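Local atomic coordinates of mannan endo-1,4-beta-mannosidase (Bacillus subtilis, PDB entry 3CBW), a protein that hydrolyses internal beta-1,4-mannosidic linkages in mannan, galactomannan and glucomannan as a secreted family 26 glycoside hydrolase. Residues I207-Y210 and M211-R215; M56-A59 and D60-S64. The protein carries 3 engineered substitutions. One frame throughout, in Å; residues are numbered along the deposited sequence. Where two conformers were deposited one is given.

In the fold
Both contacts are local, each made along or at the end of one helix of the TIM barrel, and they lie on opposite sides of the chain's centre, with nearest atoms about 22 Å apart. Interaction 2 covers the start of helix 57-66, between the parallel strands 41-49 and 72-79; interaction 1 covers the end of helix 194-214, ahead of strand 220-224. Each has a buried side and a solvent side. At 207-215 the buried side is largely aromatic and aliphatic, and the backbone bonding widens into a pi-type turn. At 56-64 the regular helical pattern continues, and the buried side carries a charge, Glu58, held by Arg61 and Ser312 close to Asn308.

Interaction 1 of 2, residues I207-Y210 and M211-R215; sequences IYHY and MTDTR
Thr212 covers one face of the Tyr208 ring: its OG1 sits over the middle of the ring, 3.5 Å from Tyr208 CZ, and its CB stands 4.2 Å from the ring centroid in a CH-pi contact. A chi1 of 178° sets CG of the tyrosine opposite the backbone N; the ring leans toward the C-terminal end of the helix, and Thr212, one turn on, sits over its face. The same hydroxyl donates to Tyr208 O at 2.9 Å, and Thr212 N reaches that oxygen from the opposite face of the carbonyl plane, so two donors grip it. Replacing Tyr208 by alanine is likely to leave Thr212 without its aromatic cover and open a gap beside Trp222.

At His209 O the helix widens. Asp213 N and Thr214 N both donate to this oxygen, the latter lying in the carbonyl plane at 3.1 Å, which marks the pi-type turn. Nearby, the His209 imidazole and the Asp213 carboxylate run side by side with planes only 16° apart, and CD2 of His209 lies 3.3 Å from OD2 of Asp213.

Tyr210 and Arg215 run side by side, with Arg215 CG 3.5 Å from Tyr210 CE2. The arginine is bent at both chi2 and chi3, and a water joins its NH1 to Tyr210 OH, while NH2 forms a salt bridge with Asp157. On the buried side, Met211 CG lies beside Ile207 CG2.

The end of helix 194-214 belongs to the helical layer around the barrel: Tyr210 and Met211, with Arg215 just beyond the helix, rest on helix 143-163, whereas Met211 and Thr212 pack against strand 220-224, where Trp222 also meets the Tyr208 ring.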
loop_
_atom_site.group_PDB
_atom_site.type_symbol
_atom_site.label_atom_id
_atom_site.label_comp_id
_atom_site.label_asym_id
_atom_site.label_seq_id
_atom_site.Cartn_x
_atom_site.Cartn_y
_atom_site.Cartn_z
ATOM N N ILE A 207 0.186 -3.584 15.215
ATOM C CA ILE A 207 -0.584 -2.583 14.492
ATOM C C ILE A 207 -1.947 -3.151 14.068
ATOM O O ILE A 207 -2.967 -2.466 14.178
ATOM C CB ILE A 207 0.198 -2.003 13.302
ATOM C CG1 ILE A 207 1.434 -1.248 13.817
ATOM C CG2 ILE A 207 -0.712 -1.120 12.435
ATOM C CD1 ILE A 207 2.267 -0.590 12.737
ATOM N N TYR A 208 -1.966 -4.391 13.582
ATOM C CA TYR A 208 -3.233 -5.032 13.217
ATOM C C TYR A 208 -4.197 -5.023 14.415
ATOM O O TYR A 208 -5.366 -4.651 14.277
ATOM C CB TYR A 208 -3.015 -6.462 12.691
ATOM C CG TYR A 208 -4.330 -7.131 12.362
ATOM C CD1 TYR A 208 -4.894 -7.032 11.090
ATOM C CD2 TYR A 208 -5.050 -7.823 13.348
ATOM C CE1 TYR A 208 -6.122 -7.625 10.796
ATOM C CE2 TYR A 208 -6.289 -8.401 13.068
ATOM C CZ TYR A 208 -6.807 -8.307 11.784
ATOM O OH TYR A 208 -8.032 -8.875 11.485
ATOM N N HIS A 209 -3.710 -5.426 15.587
ATOM C CA HIS A 209 -4.569 -5.489 16.771
ATOM C C HIS A 209 -4.968 -4.120 17.271
ATOM O O HIS A 209 -6.107 -3.944 17.712
ATOM C CB HIS A 209 -3.911 -6.315 17.872
ATOM C CG HIS A 209 -3.829 -7.760 17.528
ATOM N ND1 HIS A 209 -2.680 -8.507 17.678
ATOM C CD2 HIS A 209 -4.758 -8.590 17.004
ATOM C CE1 HIS A 209 -2.912 -9.742 17.270
ATOM N NE2 HIS A 209 -4.165 -9.820 16.858
ATOM N N TYR A 210 -4.076 -3.142 17.180
ATOM C CA TYR A 210 -4.431 -1.797 17.586
ATOM C C TYR A 210 -5.568 -1.279 16.707
ATOM O O TYR A 210 -6.570 -0.754 17.200
ATOM C CB TYR A 210 -3.221 -0.868 17.481
ATOM C CG TYR A 210 -3.435 0.467 18.146
ATOM C CD1 TYR A 210 -2.982 0.684 19.446
ATOM C CD2 TYR A 210 -4.087 1.514 17.490
ATOM C CE1 TYR A 210 -3.167 1.896 20.084
ATOM C CE2 TYR A 210 -4.284 2.751 18.125
ATOM C CZ TYR A 210 -3.817 2.925 19.432
ATOM O OH TYR A 210 -3.974 4.117 20.106
ATOM N N MET A 211 -5.413 -1.402 15.389
ATOM C CA MET A 211 -6.412 -0.849 14.478
ATOM C C MET A 211 -7.725 -1.621 14.529
ATOM O O MET A 211 -8.794 -1.027 14.547
ATOM C CB MET A 211 -5.874 -0.824 13.045
ATOM C CG MET A 211 -4.680 0.115 12.828
ATOM S SD MET A 211 -4.902 1.900 13.365
ATOM C CE MET A 211 -3.116 2.364 13.473
ATOM N N THR A 212 -7.638 -2.944 14.530
ATOM C CA THR A 212 -8.815 -3.792 14.403
ATOM C C THR A 212 -9.546 -3.937 15.736
ATOM O O THR A 212 -10.765 -3.765 15.801
ATOM C CB THR A 212 -8.410 -5.169 13.839
ATOM O OG1 THR A 212 -7.700 -4.973 12.612
ATOM C CG2 THR A 212 -9.615 -6.048 13.594
ATOM N N ASP A 213 -8.805 -4.246 16.796
ATOM C CA ASP A 213 -9.444 -4.564 18.074
ATOM C C ASP A 213 -9.547 -3.337 18.970
ATOM O O ASP A 213 -10.650 -2.945 19.341
ATOM C CB ASP A 213 -8.706 -5.717 18.744
ATOM C CG ASP A 213 -8.787 -6.992 17.931
ATOM O OD1 ASP A 213 -9.839 -7.226 17.289
ATOM O OD2 ASP A 213 -7.804 -7.754 17.931
ATOM N N THR A 214 -8.434 -2.694 19.282
ATOM C CA THR A 214 -8.477 -1.505 20.147
ATOM C C THR A 214 -9.353 -0.416 19.544
ATOM O O THR A 214 -10.131 0.230 20.259
ATOM C CB THR A 214 -7.058 -0.965 20.415
ATOM O OG1 THR A 214 -6.246 -2.022 20.940
ATOM C CG2 THR A 214 -7.068 0.225 21.389
ATOM N N ARG A 215 -9.249 -0.229 18.231
ATOM C CA ARG A 215 -9.897 0.894 17.577
ATOM C C ARG A 215 -11.107 0.523 16.725
ATOM O O ARG A 215 -11.794 1.402 16.202
ATOM C CB ARG A 215 -8.867 1.709 16.793
ATOM C CG ARG A 215 -7.770 2.302 17.698
ATOM C CD ARG A 215 -8.332 3.320 18.735
ATOM N NE ARG A 215 -9.078 4.344 18.015
ATOM C CZ ARG A 215 -8.665 5.592 17.795
ATOM N NH1 ARG A 215 -7.539 6.056 18.316
ATOM N NH2 ARG A 215 -9.400 6.390 17.049
HETATM O O HOH W 1 -6.265 5.278 20.586
#

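Interaction 2 of 2, residues M56-A59 and D60-S64; sequences MAEA and DRIRS
Met56 O accepts from Asp60 N at 2.9 Å. The Asp60 carboxylate folds back beside the same carbonyl, with CG 3.2 Å from Met56 O, and the methionine side chain itself packs on Tyr73 and Tyr102. Ala57 O takes the next helical bond, from Arg61 N, and CB and CG of Arg61 pass close by that oxygen.

Glu58 carries the main side-chain interaction. Its chain leaves anti to the backbone N (chi1 178°) and then bends at chi2 (63°), which turns the carboxylate forward along the helix toward Arg61. OE1 uses its syn lone pair to receive Arg61 NH2 at 3.0 Å in a salt bridge. It lies at the guanidinium edge, somewhat out of that group's plane, and the carboxylate and guanidinium planes are 67° apart. OE2 is bonded instead to Ser312 OG, and CD1 of Ile62 lies against it at 3.5 Å. The buried acid is thus held by a charge on one oxygen and a hydroxyl on the other, an arrangement likely to favour its ionised form.

Ala59 O accepts from Arg63 N at 3.0 Å, and the Ala59 methyl touches Tyr102 of helix 96-104.

The segment opens the helix of a beta-alpha-beta crossover in the TIM barrel, between parallel strands 41-49 and 72-79. Glu58 and Ile62 touch Ala45 on the first strand, and the glutamate also touches Asn308, a probable substrate-binding residue by analogy with relatives.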
loop_
_atom_site.group_PDB
_atom_site.type_symbol
_atom_site.label_atom_id
_atom_site.label_comp_id
_atom_site.label_asym_id
_atom_site.label_seq_id
_atom_site.Cartn_x
_atom_site.Cartn_y
_atom_site.Cartn_z
ATOM N N MET A 56 -4.707 16.582 -5.602
ATOM C CA MET A 56 -5.315 15.899 -6.732
ATOM C C MET A 56 -4.534 16.098 -8.020
ATOM O O MET A 56 -4.932 15.577 -9.056
ATOM C CB MET A 56 -6.767 16.348 -6.896
ATOM C CG MET A 56 -7.636 16.019 -5.670
ATOM S SD MET A 56 -7.508 14.291 -5.045
ATOM C CE MET A 56 -8.045 13.415 -6.493
ATOM N N ALA A 57 -3.401 16.807 -7.944
ATOM C CA ALA A 57 -2.621 17.125 -9.139
ATOM C C ALA A 57 -2.169 15.886 -9.904
ATOM O O ALA A 57 -2.239 15.842 -11.129
ATOM C CB ALA A 57 -1.408 18.009 -8.797
ATOM N N GLU A 58 -1.701 14.872 -9.177
ATOM C CA GLU A 58 -1.269 13.634 -9.819
ATOM C C GLU A 58 -2.406 12.957 -10.603
ATOM O O GLU A 58 -2.223 12.606 -11.759
ATOM C CB GLU A 58 -0.622 12.684 -8.793
ATOM C CG GLU A 58 -0.165 11.335 -9.363
ATOM C CD GLU A 58 0.940 11.448 -10.415
ATOM O OE1 GLU A 58 1.618 12.502 -10.505
ATOM O OE2 GLU A 58 1.152 10.461 -11.151
ATOM N N ALA A 59 -3.578 12.809 -9.988
ATOM C CA ALA A 59 -4.738 12.262 -10.697
ATOM C C ALA A 59 -5.107 13.116 -11.906
ATOM O O ALA A 59 -5.397 12.592 -12.975
ATOM C CB ALA A 59 -5.928 12.136 -9.761
ATOM N N ASP A 60 -5.074 14.437 -11.729
ATOM C CA ASP A 60 -5.481 15.349 -12.791
ATOM C C ASP A 60 -4.510 15.332 -13.980
ATOM O O ASP A 60 -4.949 15.399 -15.132
ATOM C CB ASP A 60 -5.690 16.768 -12.239
ATOM C CG ASP A 60 -6.890 16.866 -11.293
ATOM O OD1 ASP A 60 -7.783 15.990 -11.352
ATOM O OD2 ASP A 60 -6.956 17.827 -10.496
ATOM N N ARG A 61 -3.210 15.205 -13.696
ATOM C CA ARG A 61 -2.163 15.095 -14.730
ATOM C C ARG A 61 -2.302 13.811 -15.530
ATOM O O ARG A 61 -2.088 13.804 -16.736
ATOM C CB ARG A 61 -0.753 15.120 -14.123
ATOM C CG ARG A 61 -0.176 16.484 -13.822
ATOM C CD ARG A 61 1.360 16.435 -13.739
ATOM N NE ARG A 61 1.887 15.227 -13.090
ATOM C CZ ARG A 61 3.184 14.980 -12.899
ATOM N NH1 ARG A 61 4.103 15.854 -13.294
ATOM N NH2 ARG A 61 3.570 13.861 -12.300
ATOM N N ILE A 62 -2.634 12.712 -14.849
ATOM C CA ILE A 62 -2.853 11.444 -15.534
ATOM C C ILE A 62 -4.067 11.549 -16.461
ATOM O O ILE A 62 -4.045 11.081 -17.601
ATOM C CB ILE A 62 -3.003 10.285 -14.518
ATOM C CG1 ILE A 62 -1.671 10.063 -13.790
ATOM C CG2 ILE A 62 -3.474 9.018 -15.215
ATOM C CD1 ILE A 62 -1.779 9.256 -12.528
ATOM N N ARG A 63 -5.116 12.202 -15.970
ATOM C CA ARG A 63 -6.303 12.417 -16.782
ATOM C C ARG A 63 -6.038 13.337 -17.983
ATOM O O ARG A 63 -6.538 13.081 -19.074
ATOM C CB ARG A 63 -7.460 12.928 -15.927
ATOM C CG ARG A 63 -8.787 12.944 -16.668
ATOM C CD ARG A 63 -9.961 13.202 -15.738
ATOM N NE ARG A 63 -11.194 13.527 -16.455
ATOM C CZ ARG A 63 -12.004 12.642 -17.037
ATOM N NH1 ARG A 63 -11.731 11.340 -17.015
ATOM N NH2 ARG A 63 -13.100 13.069 -17.656
ATOM N N SER A 64 -5.242 14.384 -17.771
ATOM C CA SER A 64 -4.874 15.276 -18.866
ATOM C C SER A 64 -4.027 14.556 -19.910
ATOM O O SER A 64 -4.160 14.824 -21.111
ATOM C CB SER A 64 -4.145 16.505 -18.335
ATOM O OG SER A 64 -5.028 17.300 -17.570
HETATM O O HOH W 2 -8.566 12.812 -12.298
#